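Local coordinates for centrosome-associated zinc finger protein CP190 (PDB 6ER1) that organises chromatin domains and insulator boundaries after recruitment by DNA-binding insulator proteins, and pairs into homodimers through its N-terminal BTB domain, at residues Glu69-Asp73 and Ala74-Pro78; Asn79-Gln82 and Ala83-Val87; Thr118-Leu121 and Lys122-Ala126. All coordinates share one frame; numbering follows the deposited sequence. Where two conformers were deposited one is given.

Interaction 1. Residues Glu69-Asp73 and Ala74-Pro78; sequences EIVDD and ALIMP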
# COMPACT_ATOMS: atom_id res chain seq x y z
N GLU A 69 23.83 7.33 0.51
CA GLU A 69 24.32 6.68 1.72
C GLU A 69 23.16 6.26 2.67
O GLU A 69 22.13 6.94 2.79
CB GLU A 69 25.25 7.64 2.47
CG GLU A 69 26.03 7.03 3.64
CD GLU A 69 26.80 8.07 4.43
OE1 GLU A 69 27.69 7.67 5.21
OE2 GLU A 69 26.49 9.27 4.30
N ILE A 70 23.35 5.12 3.33
CA ILE A 70 22.45 4.67 4.39
C ILE A 70 23.24 4.70 5.71
O ILE A 70 24.34 4.15 5.80
CB ILE A 70 21.88 3.27 4.07
CG1 ILE A 70 20.98 3.36 2.83
CG2 ILE A 70 21.11 2.68 5.25
CD1 ILE A 70 20.82 2.07 2.06
N VAL A 71 22.69 5.38 6.71
CA VAL A 71 23.31 5.48 8.04
C VAL A 71 22.28 5.02 9.07
O VAL A 71 21.18 5.56 9.11
CB VAL A 71 23.71 6.95 8.35
CG1 VAL A 71 24.32 7.09 9.75
CG2 VAL A 71 24.64 7.47 7.25
N ASP A 72 22.60 4.01 9.87
CA ASP A 72 21.70 3.55 10.93
C ASP A 72 20.26 3.34 10.42
O ASP A 72 19.30 3.86 10.99
CB ASP A 72 21.76 4.55 12.10
CG ASP A 72 23.15 4.65 12.72
OD1 ASP A 72 23.94 3.67 12.60
OD2 ASP A 72 23.47 5.69 13.32
N ASP A 73 20.15 2.61 9.31
CA ASP A 73 18.87 2.23 8.73
C ASP A 73 18.06 3.39 8.12
O ASP A 73 16.86 3.24 7.90
CB ASP A 73 18.05 1.47 9.77
CG ASP A 73 17.12 0.46 9.17
OD1 ASP A 73 17.61 -0.56 8.66
OD2 ASP A 73 15.89 0.69 9.23
N ALA A 74 18.71 4.51 7.80
CA ALA A 74 18.03 5.66 7.21
C ALA A 74 18.77 6.08 5.96
O ALA A 74 19.99 6.11 5.93
CB ALA A 74 17.98 6.84 8.18
N LEU A 75 17.98 6.42 4.95
CA LEU A 75 18.50 6.89 3.69
C LEU A 75 18.77 8.40 3.77
O LEU A 75 17.87 9.21 4.06
CB LEU A 75 17.50 6.57 2.60
CG LEU A 75 17.89 6.89 1.17
CD1 LEU A 75 19.15 6.13 0.78
CD2 LEU A 75 16.74 6.49 0.29
N ILE A 76 20.00 8.80 3.46
CA ILE A 76 20.40 10.21 3.56
C ILE A 76 19.95 10.96 2.29
O ILE A 76 20.42 10.69 1.16
CB ILE A 76 21.91 10.35 3.71
CG1 ILE A 76 22.39 9.61 4.96
CG2 ILE A 76 22.31 11.81 3.71
CD1 ILE A 76 21.68 10.01 6.24
N MET A 77 18.99 11.85 2.46
CA MET A 77 18.44 12.58 1.33
C MET A 77 19.48 13.54 0.73
O MET A 77 20.25 14.14 1.46
CB MET A 77 17.23 13.39 1.77
CG MET A 77 16.03 12.52 2.14
SD MET A 77 15.39 11.47 0.83
CE MET A 77 16.30 9.95 1.02
N PRO A 78 19.49 13.68 -0.59
CA PRO A 78 20.36 14.67 -1.21
C PRO A 78 20.06 16.11 -0.82
O PRO A 78 18.97 16.44 -0.36
CB PRO A 78 20.15 14.46 -2.71
CG PRO A 78 19.17 13.38 -2.87
CD PRO A 78 18.67 12.94 -1.56
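Val-71 and Ile-76 meet obliquely across a tight reversal of the chain, CG2 of Val-71 lying 3.9 Å from CG1 of Ile-76. CG1 of Ile-76 stands beside its own backbone N (chi1 -59°), which sets it near the carbonyl oxygen of Glu-69 as well as against the valine. In the conformer given, the side chain of Glu-69 runs beside Ile-76 in the same direction. On the opposite face from Val-71, Ile-70 crosses Leu-75, CG1 to CD1 at 3.9 Å, and this leucine continues onto Leu-64 of the helix 60-67. The two strands form a beta hairpin at the margin of the BTB sheet, closed by a type I' turn from Val-71 to Ala-74 that carries Asp-72 and Asp-73 at its exposed corners. Val-71 and Ala-74 are its hydrogen-bonded pair: Val-71 N gives a bond of 2.9 Å to Ala-74 O, and Ala-74 N returns one of 3.0 Å to Val-71 O. Ile-76 N bonds to Glu-69 O with an angle of 170° at the hydrogen. The methyl of Ala-74 also rests on Thr-38 and Gln-40 of strand 37-40.

Interaction 2. Residues Asn79-Gln82 and Ala83-Val87; sequences NEFQ and ADVVV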
# COMPACT_ATOMS: atom_id res chain seq x y z
N ASN A 79 21.06 16.98 -0.99
CA ASN A 79 20.93 18.39 -0.60
C ASN A 79 19.78 19.11 -1.28
O ASN A 79 19.14 19.96 -0.66
CB ASN A 79 22.22 19.12 -0.88
CG ASN A 79 23.34 18.67 0.01
OD1 ASN A 79 23.12 18.14 1.10
ND2 ASN A 79 24.56 18.88 -0.44
N GLU A 80 19.47 18.71 -2.52
CA GLU A 80 18.38 19.36 -3.26
C GLU A 80 17.01 18.79 -2.96
O GLU A 80 16.04 19.24 -3.57
CB GLU A 80 18.60 19.29 -4.79
CG GLU A 80 18.39 17.93 -5.49
CD GLU A 80 19.65 17.09 -5.52
OE1 GLU A 80 20.52 17.29 -4.62
OE2 GLU A 80 19.74 16.24 -6.41
N PHE A 81 16.91 17.82 -2.03
CA PHE A 81 15.68 17.08 -1.83
C PHE A 81 15.43 16.96 -0.33
O PHE A 81 15.57 15.91 0.28
CB PHE A 81 15.81 15.71 -2.52
CG PHE A 81 14.52 14.97 -2.73
CD1 PHE A 81 13.53 15.47 -3.54
CD2 PHE A 81 14.35 13.70 -2.18
CE1 PHE A 81 12.38 14.74 -3.81
CE2 PHE A 81 13.20 12.97 -2.46
CZ PHE A 81 12.20 13.50 -3.25
N GLN A 82 15.15 18.12 0.28
CA GLN A 82 14.94 18.22 1.73
C GLN A 82 13.49 18.38 2.07
O GLN A 82 12.58 18.27 1.21
CB GLN A 82 15.82 19.37 2.27
CG GLN A 82 17.28 19.06 2.06
CD GLN A 82 17.79 17.96 3.00
OE1 GLN A 82 17.62 18.06 4.24
NE2 GLN A 82 18.47 16.96 2.45
N ALA A 83 13.18 18.56 3.35
CA ALA A 83 11.78 18.43 3.82
C ALA A 83 10.84 19.43 3.17
O ALA A 83 9.67 19.16 3.02
CB ALA A 83 11.70 18.52 5.35
N ASP A 84 11.36 20.63 2.80
CA ASP A 84 10.48 21.60 2.15
C ASP A 84 9.71 21.10 0.90
O ASP A 84 8.61 21.53 0.64
CB ASP A 84 11.19 22.94 1.82
CG ASP A 84 12.37 22.80 0.89
OD1 ASP A 84 12.89 21.67 0.68
OD2 ASP A 84 12.77 23.85 0.33
N VAL A 85 10.36 20.23 0.14
CA VAL A 85 9.71 19.60 -1.01
C VAL A 85 9.25 18.16 -0.70
O VAL A 85 8.16 17.78 -1.18
CB VAL A 85 10.56 19.66 -2.31
CG1 VAL A 85 10.80 21.11 -2.71
CG2 VAL A 85 11.86 18.88 -2.18
N VAL A 86 10.02 17.45 0.11
CA VAL A 86 9.72 16.02 0.36
C VAL A 86 8.45 15.86 1.13
O VAL A 86 7.58 15.00 0.82
CB VAL A 86 10.87 15.27 1.00
CG1 VAL A 86 10.46 13.87 1.45
CG2 VAL A 86 12.09 15.27 0.08
N VAL A 87 8.24 16.66 2.17
CA VAL A 87 7.04 16.48 2.99
C VAL A 87 5.73 16.72 2.23
O VAL A 87 4.87 15.81 2.24
CB VAL A 87 7.12 17.31 4.31
CG1 VAL A 87 5.78 17.34 5.01
CG2 VAL A 87 8.20 16.69 5.19
O HOH W 1 14.84 20.76 -0.94
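CG2 of Val-86 sits squarely over the ring of Phe-81, a CH-pi contact 3.5 Å from the ring centroid and only 9° off its normal. The contact lies where the chain leaving the BTB sheet enters the helix 83-95, with Gln-82 at the N-cap position. The ring side is the tight one: CG of Phe-81 lies anti to the backbone N (chi1 -164°), which brings the ring against the first helical turn, where CG2 of Val-85 approaches CD1 obliquely at 4.0 Å. Tyr-60 meets the same ring edge-to-face, and Thr-111 and Met-115 of helix 105-115 pack on it. Replacing the ring by an alanine's methyl is likely to open a gap beside Val-86 and take from Tyr-60 this edge-to-face contact. Gln-82 O is also firmly held, taking Val-86 N at 2.9 Å and Val-85 N at 3.1 Å. The polar side is looser and hydrated. Asp-84 turns OD2 to a salt bridge with Lys-107, while OE1 of Gln-82 accepts from Arg-42 N and its NE2 donates to Pro-78 O. A water bridges loop and helix, accepting from Gln-82 N at 2.9 Å and donating to Asp-84 OD1 at 2.7 Å.

Interaction 3. Residues Thr118-Leu121 and Lys122-Ala126; sequences TVLL and KLLEA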
# COMPACT_ATOMS: atom_id res chain seq x y z
N THR A 118 5.29 12.06 -13.08
CA THR A 118 4.33 12.49 -14.03
C THR A 118 3.00 12.92 -13.45
O THR A 118 2.41 13.94 -13.88
CB THR A 118 4.10 11.32 -15.06
OG1 THR A 118 5.39 10.96 -15.58
CG2 THR A 118 3.19 11.74 -16.19
N VAL A 119 2.49 12.15 -12.49
CA VAL A 119 1.18 12.47 -11.95
C VAL A 119 1.18 13.86 -11.25
O VAL A 119 0.20 14.56 -11.30
CB VAL A 119 0.62 11.37 -11.04
CG1 VAL A 119 1.44 11.16 -9.80
CG2 VAL A 119 -0.87 11.52 -10.75
N LEU A 120 2.29 14.17 -10.62
CA LEU A 120 2.40 15.50 -9.92
C LEU A 120 2.65 16.62 -10.94
O LEU A 120 2.11 17.73 -10.79
CB LEU A 120 3.50 15.41 -8.87
CG LEU A 120 3.74 16.72 -8.10
CD1 LEU A 120 2.44 17.18 -7.47
CD2 LEU A 120 4.82 16.40 -7.09
N LEU A 121 3.47 16.34 -11.95
CA LEU A 121 3.64 17.31 -13.07
C LEU A 121 2.31 17.70 -13.68
O LEU A 121 2.03 18.89 -13.90
CB LEU A 121 4.55 16.72 -14.16
CG LEU A 121 5.99 16.58 -13.72
CD1 LEU A 121 6.85 15.67 -14.59
CD2 LEU A 121 6.64 17.93 -13.60
N LYS A 122 1.49 16.71 -14.00
CA LYS A 122 0.20 16.98 -14.58
C LYS A 122 -0.67 17.83 -13.65
O LYS A 122 -1.35 18.77 -14.08
CB LYS A 122 -0.48 15.63 -14.93
CG LYS A 122 0.18 14.98 -16.12
CD LYS A 122 -0.59 13.75 -16.58
CE LYS A 122 0.11 13.04 -17.72
NZ LYS A 122 -0.41 11.65 -17.85
N LEU A 123 -0.64 17.53 -12.36
CA LEU A 123 -1.41 18.32 -11.40
C LEU A 123 -0.92 19.80 -11.35
O LEU A 123 -1.73 20.72 -11.38
CB LEU A 123 -1.34 17.66 -10.04
CG LEU A 123 -2.06 18.41 -8.92
CD1 LEU A 123 -3.54 18.60 -9.23
CD2 LEU A 123 -1.86 17.71 -7.60
N LEU A 124 0.40 19.97 -11.29
CA LEU A 124 0.97 21.34 -11.12
C LEU A 124 0.76 22.14 -12.36
O LEU A 124 0.68 23.37 -12.30
CB LEU A 124 2.43 21.21 -10.81
CG LEU A 124 2.74 20.79 -9.37
CD1 LEU A 124 4.21 20.46 -9.29
CD2 LEU A 124 2.37 21.84 -8.35
N GLU A 125 0.59 21.46 -13.50
CA GLU A 125 0.41 22.12 -14.79
C GLU A 125 -1.06 22.16 -15.23
O GLU A 125 -1.33 22.60 -16.34
CB GLU A 125 1.26 21.37 -15.84
CG GLU A 125 2.75 21.46 -15.58
CD GLU A 125 3.62 20.54 -16.43
OE1 GLU A 125 3.12 19.75 -17.26
OE2 GLU A 125 4.85 20.61 -16.24
N ALA A 126 -2.00 21.77 -14.37
CA ALA A 126 -3.43 21.69 -14.73
C ALA A 126 -4.04 23.05 -14.98
O ALA A 126 -3.68 24.03 -14.34
CB ALA A 126 -4.22 20.96 -13.64
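Lys-122 runs back along the helix to lie beside Thr-118, one turn earlier, both side chains pointing the same way. With CG beside the backbone N (chi1 -72°) its extended chain is laid past Thr-118 O, CG at 3.3 Å, and CE reaches CG2 of Thr-118 at 3.7 Å. The contact at that end is aliphatic, made by the threonine methyl. Leu-120 holds CG anti to the backbone N (chi1 179°), which carries CG to within 4.0 Å of CD1 of Leu-124, the two side chains meeting obliquely; Leu-123 adds a more distant touch of its CD2 on CD1 of Leu-120. Leu-121 and Glu-125 run side by side, and CB and CG of the glutamate both close to 3.2 Å on Leu-121 O. The same oxygen accepts from Glu-125 N at a bent 135°, as the chain begins to leave helical geometry. Upstream, Lys-122 N to Thr-118 O is a regular helical bond of 2.9 Å. In this last helix of the modelled chain, Leu-120 packs on Ile-89 and Phe-92 of helix 83-95 and on Leu-98 of strand 97-101, Leu-121 rests on Leu-109 and Ala-112 of helix 105-115, and Val-119 meets Trp-17 of the second subunit.

In the fold
Interactions 1 and 2 follow one another along the chain and touch, Gln-82 packing back on Met-77; interaction 3 lies on the opposite side of the chain's centre from interaction 1, their centres about 28 Å apart. Residues 69-78 form a peripheral hairpin with an exposed acidic turn, attached mainly through strand 37-40 and helix 60-67. Residues 79-87 bring a buried aromatic into the helical part, their polar flank marked by a water and by Asp-84 reaching out to Lys-107. Residues 118-126 combine backbone bonds of the last helix with aliphatic packing, Leu-120 and Leu-124 buried, Lys-122 and Glu-125 exposed. Interactions 2 and 3 both pack on helix 105-115, yet only interaction 3 touches the second subunit.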